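PDB 4UNM: secreted protein, which is a copper-binding member of the radical copper oxidase family, related to galactose oxidase and required for glycan deposition at hyphal tips and morphogenesis. Local coordinates for residues E392-A397 / D408-E413; D373-V378 / I396-A401; W26-F31 / R506-T511; V50-G55 / R71-V76; L124-N129 / D277-L282. One frame throughout, in Å; residues are numbered along the deposited sequence.

Interaction 1: residues E392-A397 / D408-E413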
# COMPACT_ATOMS: atom_id res chain seq x y z
N GLU A 392 -11.75 -14.51 -3.06
CA GLU A 392 -12.56 -14.34 -1.87
C GLU A 392 -11.81 -14.78 -0.61
O GLU A 392 -12.36 -14.72 0.51
CB GLU A 392 -13.88 -15.12 -2.03
CG GLU A 392 -13.80 -16.63 -1.79
CD GLU A 392 -13.09 -17.45 -2.87
OE1 GLU A 392 -12.79 -16.93 -3.98
OE2 GLU A 392 -12.82 -18.66 -2.62
N LYS A 393 -10.58 -15.25 -0.77
CA LYS A 393 -9.91 -15.99 0.26
C LYS A 393 -9.14 -15.07 1.22
O LYS A 393 -8.62 -14.01 0.81
CB LYS A 393 -8.99 -17.04 -0.35
CG LYS A 393 -9.76 -18.18 -1.07
CD LYS A 393 -8.80 -19.28 -1.51
CE LYS A 393 -9.48 -20.51 -2.14
NZ LYS A 393 -10.46 -20.11 -3.18
N THR A 394 -9.04 -15.51 2.47
CA THR A 394 -7.96 -15.10 3.37
C THR A 394 -6.97 -16.24 3.56
O THR A 394 -7.33 -17.44 3.45
CB THR A 394 -8.51 -14.58 4.74
OG1 THR A 394 -9.08 -15.66 5.51
CG2 THR A 394 -9.54 -13.55 4.48
N ARG A 395 -5.72 -15.88 3.77
CA ARG A 395 -4.64 -16.82 3.94
C ARG A 395 -3.76 -16.34 5.08
O ARG A 395 -3.28 -15.19 5.08
CB ARG A 395 -3.77 -16.98 2.68
CG ARG A 395 -4.51 -17.33 1.39
CD ARG A 395 -5.24 -16.17 0.75
NE ARG A 395 -4.96 -15.98 -0.66
CZ ARG A 395 -5.27 -14.88 -1.34
NH1 ARG A 395 -5.88 -13.84 -0.72
NH2 ARG A 395 -4.97 -14.80 -2.63
N ILE A 396 -3.49 -17.24 6.03
CA ILE A 396 -2.79 -16.87 7.24
C ILE A 396 -1.52 -17.66 7.39
O ILE A 396 -1.55 -18.92 7.36
CB ILE A 396 -3.72 -17.08 8.45
CG1 ILE A 396 -4.91 -16.12 8.38
CG2 ILE A 396 -2.96 -16.85 9.73
CD1 ILE A 396 -6.23 -16.76 8.09
N ALA A 397 -0.41 -16.95 7.58
CA ALA A 397 0.86 -17.57 7.94
C ALA A 397 1.31 -17.27 9.34
O ALA A 397 1.50 -16.09 9.72
CB ALA A 397 1.95 -17.21 6.97
N ASP A 408 -5.63 -21.37 4.64
CA ASP A 408 -6.84 -20.60 4.39
C ASP A 408 -7.57 -20.24 5.70
O ASP A 408 -7.84 -21.12 6.54
CB ASP A 408 -7.82 -21.38 3.49
CG ASP A 408 -7.40 -21.43 2.03
OD1 ASP A 408 -6.27 -21.04 1.70
OD2 ASP A 408 -8.24 -21.83 1.21
N GLY A 409 -7.93 -18.97 5.84
CA GLY A 409 -8.90 -18.54 6.84
C GLY A 409 -10.32 -18.47 6.32
O GLY A 409 -10.66 -19.09 5.31
N PRO A 410 -11.17 -17.66 6.99
CA PRO A 410 -12.53 -17.50 6.58
C PRO A 410 -12.62 -16.75 5.27
O PRO A 410 -11.78 -15.88 5.00
CB PRO A 410 -13.16 -16.71 7.74
CG PRO A 410 -12.00 -15.89 8.28
CD PRO A 410 -10.79 -16.74 8.08
N SER A 411 -13.61 -17.10 4.45
CA SER A 411 -13.73 -16.50 3.15
C SER A 411 -14.66 -15.32 3.17
O SER A 411 -15.62 -15.26 3.94
CB SER A 411 -14.19 -17.52 2.12
OG SER A 411 -13.20 -18.54 1.99
N LEU A 412 -14.40 -14.39 2.28
CA LEU A 412 -15.37 -13.39 1.94
C LEU A 412 -16.49 -14.04 1.09
O LEU A 412 -16.32 -15.15 0.61
CB LEU A 412 -14.65 -12.32 1.13
CG LEU A 412 -13.40 -11.76 1.82
CD1 LEU A 412 -12.57 -10.97 0.81
CD2 LEU A 412 -13.82 -10.90 2.98
N GLU A 413 -17.59 -13.32 0.89
CA GLU A 413 -18.70 -13.76 0.01
C GLU A 413 -18.23 -13.75 -1.43
O GLU A 413 -18.46 -14.73 -2.16
CB GLU A 413 -19.93 -12.86 0.18
CG GLU A 413 -21.17 -13.32 -0.61
CD GLU A 413 -22.39 -12.39 -0.49
OE1 GLU A 413 -22.50 -11.63 0.49
OE2 GLU A 413 -23.25 -12.44 -1.38
O HOH W 1 -13.60 -19.85 -0.41
O HOH W 2 -10.35 -18.26 2.64
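The last two strands of one four-stranded propeller blade part company here: Arg395 and Asp408 form an antiparallel non-hydrogen-bonded pair, and beyond it the chain of 409-412 runs on as a loop beside 392-394. Gly409 N donates to Thr394 O at 2.9 Å, coming from well above the carbonyl plane, 60° out of it. Further along, Leu412 N reaches Glu392 O at 2.7 Å, this time within the carbonyl plane. Between these two backbone bonds the Thr394 hydroxyl takes over: OG1 donates to Pro410 O at 2.8 Å, set there because it lies between the backbone N and the carbonyl carbon (chi1 70°), while CG2 also rests near that oxygen. Ile396 CD1 presses against Gly409 CA at 3.4 Å, a tighter approach than usual for two carbons. One water accepts from Thr394 N and Ser411 OG and donates to Gly409 O, filling in where the strand pairing has opened. A second water links Ser411 OG with Glu392 OE2, the carboxylate oxygen that also holds Lys393 NZ in a salt bridge of 2.8 Å. Asp408 OD1 bonds to Ser355 OG and Arg395 NE to Ser355 O, in the loop between strands 348-350 and 364-367. On the sheet face opposite Arg395, Thr394 lies against Phe459 of strand 458-461 and Ile396 against Tyr452 of strand 449-453; the loop residue Pro410 touches both rings, and Leu412 joins at Phe459.

Interaction 2: residues D373-V378 / I396-A401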
# COMPACT_ATOMS: atom_id res chain seq x y z
N ASP A 373 2.74 -12.54 18.07
CA ASP A 373 2.46 -13.87 17.51
C ASP A 373 3.04 -14.11 16.12
O ASP A 373 3.05 -15.22 15.64
CB ASP A 373 0.97 -14.11 17.43
CG ASP A 373 0.32 -14.21 18.81
OD1 ASP A 373 1.05 -14.30 19.81
OD2 ASP A 373 -0.92 -14.18 18.85
N GLU A 374 3.45 -13.04 15.45
CA GLU A 374 3.97 -13.15 14.09
C GLU A 374 3.07 -13.92 13.13
O GLU A 374 3.54 -14.71 12.33
CB GLU A 374 5.37 -13.76 14.12
CG GLU A 374 6.39 -12.86 14.76
CD GLU A 374 7.26 -12.14 13.73
OE1 GLU A 374 6.77 -11.29 12.86
OE2 GLU A 374 8.46 -12.44 13.80
N LYS A 375 1.77 -13.64 13.18
CA LYS A 375 0.83 -14.17 12.23
C LYS A 375 0.39 -13.10 11.26
O LYS A 375 -0.05 -12.03 11.67
CB LYS A 375 -0.40 -14.73 12.92
CG LYS A 375 -0.20 -16.00 13.72
CD LYS A 375 -1.58 -16.61 13.91
CE LYS A 375 -1.66 -17.53 15.10
NZ LYS A 375 -3.08 -17.92 15.27
N TYR A 376 0.52 -13.40 9.98
CA TYR A 376 0.17 -12.51 8.85
C TYR A 376 -1.01 -13.03 8.10
O TYR A 376 -1.10 -14.23 7.79
CB TYR A 376 1.37 -12.40 7.92
CG TYR A 376 2.53 -11.73 8.56
CD1 TYR A 376 3.42 -12.41 9.38
CD2 TYR A 376 2.73 -10.35 8.39
CE1 TYR A 376 4.49 -11.76 9.96
CE2 TYR A 376 3.80 -9.71 8.98
CZ TYR A 376 4.65 -10.40 9.79
OH TYR A 376 5.73 -9.75 10.37
N MET A 377 -1.94 -12.15 7.77
CA MET A 377 -3.06 -12.50 6.98
C MET A 377 -3.07 -11.75 5.66
O MET A 377 -2.93 -10.52 5.65
CB MET A 377 -4.34 -12.16 7.74
CG MET A 377 -5.60 -12.45 6.93
SD MET A 377 -7.15 -12.33 7.88
CE MET A 377 -7.22 -10.61 8.22
N VAL A 378 -3.23 -12.48 4.56
CA VAL A 378 -3.39 -11.93 3.20
C VAL A 378 -4.83 -12.04 2.77
O VAL A 378 -5.46 -13.10 2.89
CB VAL A 378 -2.44 -12.63 2.21
CG1 VAL A 378 -2.66 -12.14 0.78
CG2 VAL A 378 -0.99 -12.44 2.63
N ILE A 396 -3.49 -17.24 6.03
CA ILE A 396 -2.79 -16.87 7.24
C ILE A 396 -1.52 -17.66 7.39
O ILE A 396 -1.55 -18.92 7.36
CB ILE A 396 -3.72 -17.08 8.45
CG1 ILE A 396 -4.91 -16.12 8.38
CG2 ILE A 396 -2.96 -16.85 9.73
CD1 ILE A 396 -6.23 -16.76 8.09
N ALA A 397 -0.41 -16.95 7.58
CA ALA A 397 0.86 -17.57 7.94
C ALA A 397 1.31 -17.27 9.34
O ALA A 397 1.50 -16.09 9.72
CB ALA A 397 1.95 -17.21 6.97
N ASP A 398 1.56 -18.34 10.09
CA ASP A 398 2.18 -18.23 11.40
C ASP A 398 3.68 -18.45 11.32
O ASP A 398 4.13 -19.57 11.13
CB ASP A 398 1.51 -19.24 12.35
CG ASP A 398 2.10 -19.23 13.77
OD1 ASP A 398 3.18 -18.64 14.04
OD2 ASP A 398 1.43 -19.85 14.61
N LEU A 399 4.47 -17.39 11.50
CA LEU A 399 5.88 -17.48 11.23
C LEU A 399 6.64 -18.04 12.43
O LEU A 399 7.85 -18.20 12.35
CB LEU A 399 6.47 -16.14 10.86
CG LEU A 399 5.86 -15.46 9.64
CD1 LEU A 399 6.84 -14.39 9.15
CD2 LEU A 399 5.49 -16.46 8.54
N LYS A 400 5.95 -18.28 13.54
CA LYS A 400 6.61 -18.94 14.70
C LYS A 400 6.47 -20.46 14.64
O LYS A 400 7.08 -21.17 15.45
CB LYS A 400 6.04 -18.41 16.01
CG LYS A 400 6.72 -17.13 16.45
CD LYS A 400 6.11 -16.60 17.73
CE LYS A 400 7.00 -15.54 18.35
NZ LYS A 400 6.41 -15.12 19.65
N ALA A 401 5.66 -20.97 13.71
CA ALA A 401 5.51 -22.41 13.52
C ALA A 401 6.82 -23.08 13.11
O ALA A 401 7.70 -22.46 12.50
CB ALA A 401 4.43 -22.70 12.49
O HOH W 3 2.13 -17.48 16.51
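Leu399 comes up to the Tyr376 ring at about a right angle, its CD1 3.6 Å from CE1. The ring is held at its far end, where Tyr376 OH donates to Glu374 OE1 at 3.1 Å, nearly along the carboxylate C-O bond; Glu374 OE2 in turn accepts from Gln316 N. Leu399 CB also meets Glu374 CB, so the leucine packs against both partners of that hydroxyl bond. On the face that Tyr376 does not use, Met377 and Ile396 lie side by side and point the same way, CG to CG1 at 4.0 Å. Lys375 slants across Asp398 on this face with its aliphatic part, CG 3.9 Å from Asp398 CB; the charged ends stay 4.9 Å apart from NZ to OD2, too far for a salt bridge. Backbone bonds tie Tyr376 and Ala397 to each other both ways, and Leu399 N reaches Glu374 O almost straight, at 172°. Asp398, with CG anti to its own N (chi1 179°), reaches forward with OD1 to accept from Lys400 N at 2.8 Å. That Asx turn, overlapping a type I turn from 398 to 401, ends the strand. Such antiparallel pairing of the second and third strands, with aromatic packing toward the preceding blade at Phe313 and Phe321, is the build of a beta-propeller blade.

Interaction 3: residues W26-F31 / R506-T511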
# COMPACT_ATOMS: atom_id res chain seq x y z
N TRP A 26 -21.72 3.93 10.06
CA TRP A 26 -20.93 4.74 9.14
C TRP A 26 -21.51 6.15 8.95
O TRP A 26 -22.74 6.33 9.00
CB TRP A 26 -20.94 4.07 7.78
CG TRP A 26 -20.23 2.77 7.71
CD1 TRP A 26 -20.73 1.53 8.02
CD2 TRP A 26 -18.88 2.56 7.28
NE1 TRP A 26 -19.77 0.56 7.83
CE2 TRP A 26 -18.62 1.16 7.38
CE3 TRP A 26 -17.86 3.41 6.85
CZ2 TRP A 26 -17.39 0.60 7.03
CZ3 TRP A 26 -16.62 2.85 6.49
CH2 TRP A 26 -16.40 1.46 6.59
N GLU A 27 -20.65 7.12 8.69
CA GLU A 27 -21.05 8.46 8.28
C GLU A 27 -20.17 8.99 7.16
O GLU A 27 -18.95 8.81 7.17
CB GLU A 27 -21.07 9.41 9.49
CG GLU A 27 -19.70 9.76 10.04
CD GLU A 27 -19.75 10.53 11.36
OE1 GLU A 27 -20.06 11.73 11.31
OE2 GLU A 27 -19.43 9.93 12.43
N ILE A 28 -20.80 9.66 6.20
CA ILE A 28 -20.09 10.34 5.14
C ILE A 28 -19.68 11.73 5.62
O ILE A 28 -20.46 12.44 6.27
CB ILE A 28 -20.97 10.42 3.87
CG1 ILE A 28 -21.26 9.02 3.36
CG2 ILE A 28 -20.32 11.26 2.79
CD1 ILE A 28 -22.37 8.96 2.33
N ILE A 29 -18.44 12.09 5.34
CA ILE A 29 -17.94 13.44 5.53
C ILE A 29 -17.61 13.94 4.14
O ILE A 29 -16.90 13.29 3.37
CB ILE A 29 -16.68 13.52 6.41
CG1 ILE A 29 -16.91 12.87 7.78
CG2 ILE A 29 -16.19 14.97 6.58
CD1 ILE A 29 -17.88 13.59 8.68
N GLU A 30 -18.14 15.11 3.82
CA GLU A 30 -17.84 15.77 2.58
C GLU A 30 -17.28 17.14 2.92
O GLU A 30 -17.79 17.81 3.80
CB GLU A 30 -19.09 15.87 1.72
CG GLU A 30 -18.83 16.18 0.26
CD GLU A 30 -20.01 15.85 -0.65
OE1 GLU A 30 -21.17 16.04 -0.21
OE2 GLU A 30 -19.78 15.41 -1.79
N PHE A 31 -16.19 17.53 2.28
CA PHE A 31 -15.51 18.76 2.63
C PHE A 31 -15.98 19.91 1.74
O PHE A 31 -16.46 19.69 0.63
CB PHE A 31 -14.01 18.56 2.52
CG PHE A 31 -13.47 17.58 3.52
CD1 PHE A 31 -13.42 17.92 4.87
CD2 PHE A 31 -13.05 16.33 3.13
CE1 PHE A 31 -12.92 17.03 5.80
CE2 PHE A 31 -12.57 15.43 4.05
CZ PHE A 31 -12.50 15.78 5.39
N ARG A 506 -15.30 12.03 -1.20
CA ARG A 506 -15.85 11.90 0.13
C ARG A 506 -14.99 10.92 0.96
O ARG A 506 -14.36 10.00 0.41
CB ARG A 506 -17.29 11.39 0.08
CG ARG A 506 -18.27 12.32 -0.68
CD ARG A 506 -19.62 11.64 -0.95
NE ARG A 506 -19.49 10.49 -1.86
CZ ARG A 506 -20.40 9.54 -2.05
NH1 ARG A 506 -21.57 9.59 -1.43
NH2 ARG A 506 -20.16 8.54 -2.90
N ILE A 507 -14.98 11.12 2.27
CA ILE A 507 -14.46 10.13 3.21
C ILE A 507 -15.60 9.63 4.09
O ILE A 507 -16.69 10.22 4.08
CB ILE A 507 -13.27 10.70 4.03
CG1 ILE A 507 -13.74 11.73 5.06
CG2 ILE A 507 -12.25 11.30 3.08
CD1 ILE A 507 -12.67 12.22 6.01
N GLU A 508 -15.38 8.51 4.78
CA GLU A 508 -16.29 8.05 5.82
C GLU A 508 -15.55 7.87 7.13
O GLU A 508 -14.34 7.57 7.14
CB GLU A 508 -16.94 6.72 5.45
CG GLU A 508 -17.91 6.79 4.28
CD GLU A 508 -18.47 5.43 3.94
OE1 GLU A 508 -19.49 5.02 4.52
OE2 GLU A 508 -17.91 4.75 3.08
N ILE A 509 -16.31 8.02 8.21
CA ILE A 509 -15.90 7.60 9.53
C ILE A 509 -16.76 6.42 9.94
O ILE A 509 -17.99 6.48 9.84
CB ILE A 509 -16.04 8.75 10.54
CG1 ILE A 509 -15.01 9.85 10.22
CG2 ILE A 509 -15.89 8.24 11.96
CD1 ILE A 509 -15.06 11.03 11.17
N TYR A 510 -16.12 5.33 10.33
CA TYR A 510 -16.82 4.16 10.83
C TYR A 510 -16.66 4.10 12.33
O TYR A 510 -15.56 4.12 12.84
CB TYR A 510 -16.36 2.85 10.19
CG TYR A 510 -16.98 1.59 10.82
CD1 TYR A 510 -18.34 1.28 10.64
CD2 TYR A 510 -16.23 0.72 11.63
CE1 TYR A 510 -18.90 0.16 11.24
CE2 TYR A 510 -16.78 -0.41 12.20
CZ TYR A 510 -18.14 -0.70 12.00
OH TYR A 510 -18.70 -1.79 12.59
N THR A 511 -17.79 4.04 13.03
CA THR A 511 -17.81 3.82 14.47
C THR A 511 -18.12 2.37 14.72
O THR A 511 -19.24 1.91 14.40
CB THR A 511 -18.88 4.71 15.16
OG1 THR A 511 -18.66 6.07 14.79
CG2 THR A 511 -18.83 4.57 16.65
O HOH W 4 -19.35 6.97 12.34
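Glu508 sets its OE1 3.3 Å from Trp26 CE3, and both its carboxylate oxygens are gripped from beyond this strand pair: OE1 by Leu466 N, OE2 by Val467 N and by Arg469 in a salt bridge. Four backbone bonds bind Glu27 to Ile509 and Ile29 to Ile507, the straightest from Ile29 N to Ile507 O at 2.9 Å. N-terminal strand 25-29 is so joined as the outer strand to 507-511, completing a four-stranded antiparallel sheet with 483-487 and 473-477, in keeping with propeller closure. Tyr510 lies over one indole face, with CB 3.6 Å from the centroid of the six-membered ring and 7° off its normal, a CH-pi contact. Its ring leans obliquely over the five-membered ring, planes 41° apart, CD1 coming 3.2 Å from Trp26 NE1, which donates to Ala463 O. On the other face, a chi1 of 72° folds Ile507 CG1 back over its own backbone; CG1 meets Ile29 CB at 3.7 Å, and CD1 touches Phe31 CZ at 3.6 Å.

Interaction 4: residues V50-G55 / R71-V76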
# COMPACT_ATOMS: atom_id res chain seq x y z
N VAL A 50 -4.68 13.65 10.63
CA VAL A 50 -4.44 12.74 9.49
C VAL A 50 -3.88 13.52 8.31
O VAL A 50 -4.47 14.48 7.85
CB VAL A 50 -5.70 11.98 9.06
CG1 VAL A 50 -5.37 10.98 7.98
CG2 VAL A 50 -6.37 11.30 10.26
N LEU A 51 -2.68 13.12 7.87
CA LEU A 51 -2.09 13.59 6.66
C LEU A 51 -2.77 12.91 5.50
O LEU A 51 -2.84 11.68 5.45
CB LEU A 51 -0.60 13.26 6.67
CG LEU A 51 0.17 13.81 5.47
CD1 LEU A 51 0.23 15.35 5.50
CD2 LEU A 51 1.55 13.16 5.43
N MET A 52 -3.32 13.70 4.59
CA MET A 52 -3.98 13.19 3.38
C MET A 52 -3.29 13.70 2.14
O MET A 52 -3.24 14.92 1.88
CB MET A 52 -5.48 13.52 3.41
CG MET A 52 -6.19 13.00 4.64
SD MET A 52 -7.87 13.68 4.81
CE MET A 52 -8.72 12.84 3.48
N VAL A 53 -2.66 12.79 1.37
CA VAL A 53 -1.82 13.17 0.26
C VAL A 53 -2.42 12.80 -1.09
O VAL A 53 -2.79 11.63 -1.32
CB VAL A 53 -0.40 12.57 0.37
CG1 VAL A 53 0.44 13.09 -0.78
CG2 VAL A 53 0.26 12.90 1.70
N ALA A 54 -2.58 13.80 -1.97
CA ALA A 54 -3.08 13.56 -3.33
C ALA A 54 -2.03 13.68 -4.39
O ALA A 54 -2.06 12.99 -5.38
CB ALA A 54 -4.25 14.49 -3.62
N GLY A 55 -1.05 14.54 -4.19
CA GLY A 55 -0.18 14.94 -5.24
C GLY A 55 -1.04 15.56 -6.31
O GLY A 55 -1.99 16.28 -5.99
N ARG A 71 -3.61 17.56 2.45
CA ARG A 71 -4.38 18.10 3.55
C ARG A 71 -3.96 17.52 4.88
O ARG A 71 -3.42 16.40 4.95
CB ARG A 71 -5.86 17.84 3.37
CG ARG A 71 -6.48 18.23 2.03
CD ARG A 71 -6.53 19.74 1.82
NE ARG A 71 -7.09 19.99 0.48
CZ ARG A 71 -6.39 20.28 -0.62
NH1 ARG A 71 -5.09 20.43 -0.60
NH2 ARG A 71 -7.01 20.46 -1.77
N ILE A 72 -4.21 18.29 5.95
CA ILE A 72 -4.24 17.77 7.30
C ILE A 72 -5.65 17.92 7.85
O ILE A 72 -6.20 19.04 7.87
CB ILE A 72 -3.25 18.51 8.23
CG1 ILE A 72 -1.82 18.23 7.80
CG2 ILE A 72 -3.48 18.11 9.67
CD1 ILE A 72 -0.81 19.04 8.57
N TRP A 73 -6.22 16.81 8.27
CA TRP A 73 -7.60 16.72 8.71
C TRP A 73 -7.64 16.39 10.18
O TRP A 73 -7.00 15.43 10.64
CB TRP A 73 -8.34 15.65 7.92
CG TRP A 73 -9.72 15.37 8.39
CD1 TRP A 73 -10.78 16.23 8.36
CD2 TRP A 73 -10.21 14.15 8.97
NE1 TRP A 73 -11.89 15.63 8.89
CE2 TRP A 73 -11.57 14.35 9.26
CE3 TRP A 73 -9.63 12.91 9.25
CZ2 TRP A 73 -12.37 13.35 9.82
CZ3 TRP A 73 -10.42 11.91 9.83
CH2 TRP A 73 -11.77 12.14 10.10
N ASP A 74 -8.40 17.18 10.95
CA ASP A 74 -8.48 16.98 12.38
C ASP A 74 -9.77 16.25 12.67
O ASP A 74 -10.84 16.80 12.52
CB ASP A 74 -8.41 18.34 13.10
CG ASP A 74 -8.43 18.20 14.61
OD1 ASP A 74 -9.01 17.24 15.14
OD2 ASP A 74 -7.84 19.07 15.27
N PRO A 75 -9.69 14.97 13.06
CA PRO A 75 -10.91 14.20 13.21
C PRO A 75 -11.74 14.59 14.45
O PRO A 75 -12.91 14.26 14.49
CB PRO A 75 -10.41 12.77 13.35
CG PRO A 75 -9.07 12.92 13.96
CD PRO A 75 -8.50 14.18 13.40
N VAL A 76 -11.13 15.23 15.44
CA VAL A 76 -11.85 15.66 16.64
C VAL A 76 -12.64 16.93 16.31
O VAL A 76 -13.86 16.92 16.38
CB VAL A 76 -10.91 15.82 17.85
CG1 VAL A 76 -11.66 16.39 19.07
CG2 VAL A 76 -10.32 14.46 18.22
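A methionine sulfur beside a tryptophan is the odd note in this otherwise regular strand pair. Met52 SD stands 3.7 Å from Trp73 CB and 5.2 Å from the centroid of the five-membered ring, 49° off the ring normal, which makes an oblique Met-aromatic contact and no stack. The two side chains cross at a slant on the same face of the sheet. Val50 uses the indole differently: it lies alongside Trp73, pointing the same way, and its CG2 meets CE3 at the ring edge at 3.8 Å. Chi1 of 174° and chi2 of 66° together turn the Trp73 CE3 edge to Val50. Pro75 CA lies over one indole face, 3.7 Å above the plane. On the other side of the sheet the contact is looser, Leu51 CD1 to Ile72 CG1 at 4.2 Å. Four backbone bonds hold the strands, two between Val50 and Trp73 and two between Met52 and Arg71; Met52 N to Arg71 O measures 2.7 Å. Arg71 starts out on the Met52 face, but its guanidinium turns off to Asp69 and to the carbonyl oxygens of Tyr35 and Arg36. Further along the same pair, Ala54 and Gly55 both face Asp69 in a classic beta bulge, and an Asx turn from Asp74 OD1 to Val76 N follows the other strand. Strands 41-44, 50-55, 69-73 and 80-84 pair successively antiparallel, the up-and-down meander of a propeller blade.

Interaction 5: residues L124-N129 / D277-L282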
# COMPACT_ATOMS: atom_id res chain seq x y z
N LEU A 124 4.21 1.25 -23.54
CA LEU A 124 5.61 1.53 -23.78
C LEU A 124 6.37 0.22 -23.95
O LEU A 124 6.29 -0.65 -23.07
CB LEU A 124 6.19 2.27 -22.55
CG LEU A 124 7.71 2.35 -22.31
CD1 LEU A 124 8.28 3.42 -23.20
CD2 LEU A 124 8.11 2.64 -20.85
N MET A 125 7.11 0.11 -25.03
CA MET A 125 8.16 -0.88 -25.20
C MET A 125 9.51 -0.24 -25.02
O MET A 125 9.80 0.76 -25.66
CB MET A 125 8.07 -1.50 -26.59
CG MET A 125 9.06 -2.61 -26.85
SD MET A 125 8.73 -4.17 -25.99
CE MET A 125 7.04 -4.46 -26.55
N VAL A 126 10.36 -0.84 -24.18
CA VAL A 126 11.74 -0.38 -24.04
C VAL A 126 12.65 -1.29 -24.82
O VAL A 126 12.87 -2.45 -24.43
CB VAL A 126 12.20 -0.32 -22.56
CG1 VAL A 126 13.60 0.28 -22.46
CG2 VAL A 126 11.24 0.51 -21.72
N VAL A 127 13.19 -0.76 -25.93
CA VAL A 127 14.05 -1.55 -26.79
C VAL A 127 15.48 -1.48 -26.28
O VAL A 127 15.98 -0.39 -26.01
CB VAL A 127 14.01 -1.09 -28.26
CG1 VAL A 127 14.82 -2.04 -29.14
CG2 VAL A 127 12.58 -1.01 -28.73
N HIS A 128 16.11 -2.64 -26.15
CA HIS A 128 17.49 -2.77 -25.79
C HIS A 128 18.35 -3.06 -27.03
O HIS A 128 17.99 -3.90 -27.87
CB HIS A 128 17.66 -3.87 -24.75
CG HIS A 128 16.92 -3.62 -23.47
ND1 HIS A 128 17.52 -3.70 -22.23
CD2 HIS A 128 15.64 -3.24 -23.25
CE1 HIS A 128 16.63 -3.42 -21.29
NE2 HIS A 128 15.48 -3.11 -21.88
N ASN A 129 19.48 -2.34 -27.13
CA ASN A 129 20.54 -2.59 -28.11
C ASN A 129 21.83 -2.98 -27.41
O ASN A 129 22.45 -2.14 -26.76
CB ASN A 129 20.76 -1.33 -28.94
CG ASN A 129 21.84 -1.51 -30.01
OD1 ASN A 129 22.35 -2.60 -30.22
ND2 ASN A 129 22.19 -0.42 -30.68
N ASP A 277 11.22 3.18 -12.62
CA ASP A 277 12.33 4.15 -12.66
C ASP A 277 11.97 5.35 -13.54
O ASP A 277 10.83 5.47 -13.89
CB ASP A 277 13.62 3.42 -13.04
CG ASP A 277 13.74 3.11 -14.54
OD1 ASP A 277 12.84 3.39 -15.36
OD2 ASP A 277 14.79 2.56 -14.89
N ASP A 278 12.92 6.25 -13.86
CA ASP A 278 12.66 7.49 -14.59
C ASP A 278 12.21 7.27 -16.04
O ASP A 278 11.58 8.15 -16.63
CB ASP A 278 13.89 8.43 -14.56
CG ASP A 278 13.80 9.58 -15.60
OD1 ASP A 278 12.94 10.49 -15.44
OD2 ASP A 278 14.55 9.57 -16.62
N ILE A 279 12.49 6.08 -16.60
CA ILE A 279 11.97 5.75 -17.94
C ILE A 279 10.87 4.67 -17.95
O ILE A 279 10.39 4.27 -19.05
CB ILE A 279 13.09 5.43 -18.94
CG1 ILE A 279 13.76 4.10 -18.67
CG2 ILE A 279 14.15 6.52 -18.93
CD1 ILE A 279 14.58 3.62 -19.86
N GLY A 280 10.44 4.24 -16.75
CA GLY A 280 9.33 3.31 -16.61
C GLY A 280 9.71 1.84 -16.63
O GLY A 280 8.82 0.99 -16.79
N GLN A 281 11.00 1.53 -16.42
CA GLN A 281 11.47 0.18 -16.20
C GLN A 281 11.37 -0.16 -14.73
O GLN A 281 11.57 0.69 -13.89
CB GLN A 281 12.94 0.04 -16.53
CG GLN A 281 13.32 0.41 -17.94
CD GLN A 281 14.82 0.49 -18.06
OE1 GLN A 281 15.47 1.39 -17.46
NE2 GLN A 281 15.40 -0.44 -18.81
N LEU A 282 11.16 -1.43 -14.42
CA LEU A 282 11.12 -1.84 -13.04
C LEU A 282 12.52 -1.70 -12.49
O LEU A 282 13.50 -2.16 -13.10
CB LEU A 282 10.63 -3.28 -12.91
CG LEU A 282 10.51 -3.78 -11.45
CD1 LEU A 282 9.36 -3.09 -10.75
CD2 LEU A 282 10.32 -5.28 -11.37
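This is a light, mainly apolar contact between two domains: strand 122-129 of the GlxA beta barrel meets a loop between strands 270-273 and 288-291 of a Kelch blade. No hydrogen bond passes directly between the two segments, and their backbones stay well apart, with Val126 CA and Gln281 CA 7.9 Å from each other. Leu124 makes the closest approach, its CD2 3.3 Å from Ile279 O, a chi1 of 162° turning CG away from the backbone N. Val126 CG1 faces Ile279 CD1 at 4.3 Å, and the side chain of Gln281 crosses that of Val126 at about a right angle. His128 and Gln281 approach from opposite directions, ring and amide planes 54° apart. The loop keeps its shape by itself. Asp277 OD1 accepts from Ile279 N and, at 2.8 Å, from Gln281 N, the two donors arriving from opposite faces of the carboxylate; the first bond makes an Asx turn. Gly280 takes a positive phi of 89° at the end of the type I turn, a conformation glycine readily adopts. Strand 181-188 flanks the contact, with Arg184 NE bonded to Ile279 O and Leu182 against Ile279, while Tyr218 of strand 217-221 stacks on His128.

Interactions 1 and 2 are successive pairings in one blade. They share Ile396 and Ala397, and Arg395 O to Val378 N at 2.8 Å probably adds a hydrogen bond between them. Interactions 3 and 4 belong to different sheets that pack face to face, with Phe31 CE1 3.4 Å from Trp73 CD1 and Ile507 CG2 3.9 Å from Met52 CE. Interaction 3 closes a loop of the chain that encloses the other four. Interaction 5 lies apart, its centre about 41 Å from that of interaction 3, on the opposite side of the chain's centre. Gly280 of interaction 5 comes within about 14 Å of the copper ion, too far for contact; the metal is bound by Tyr259, Tyr471, His472 and His559.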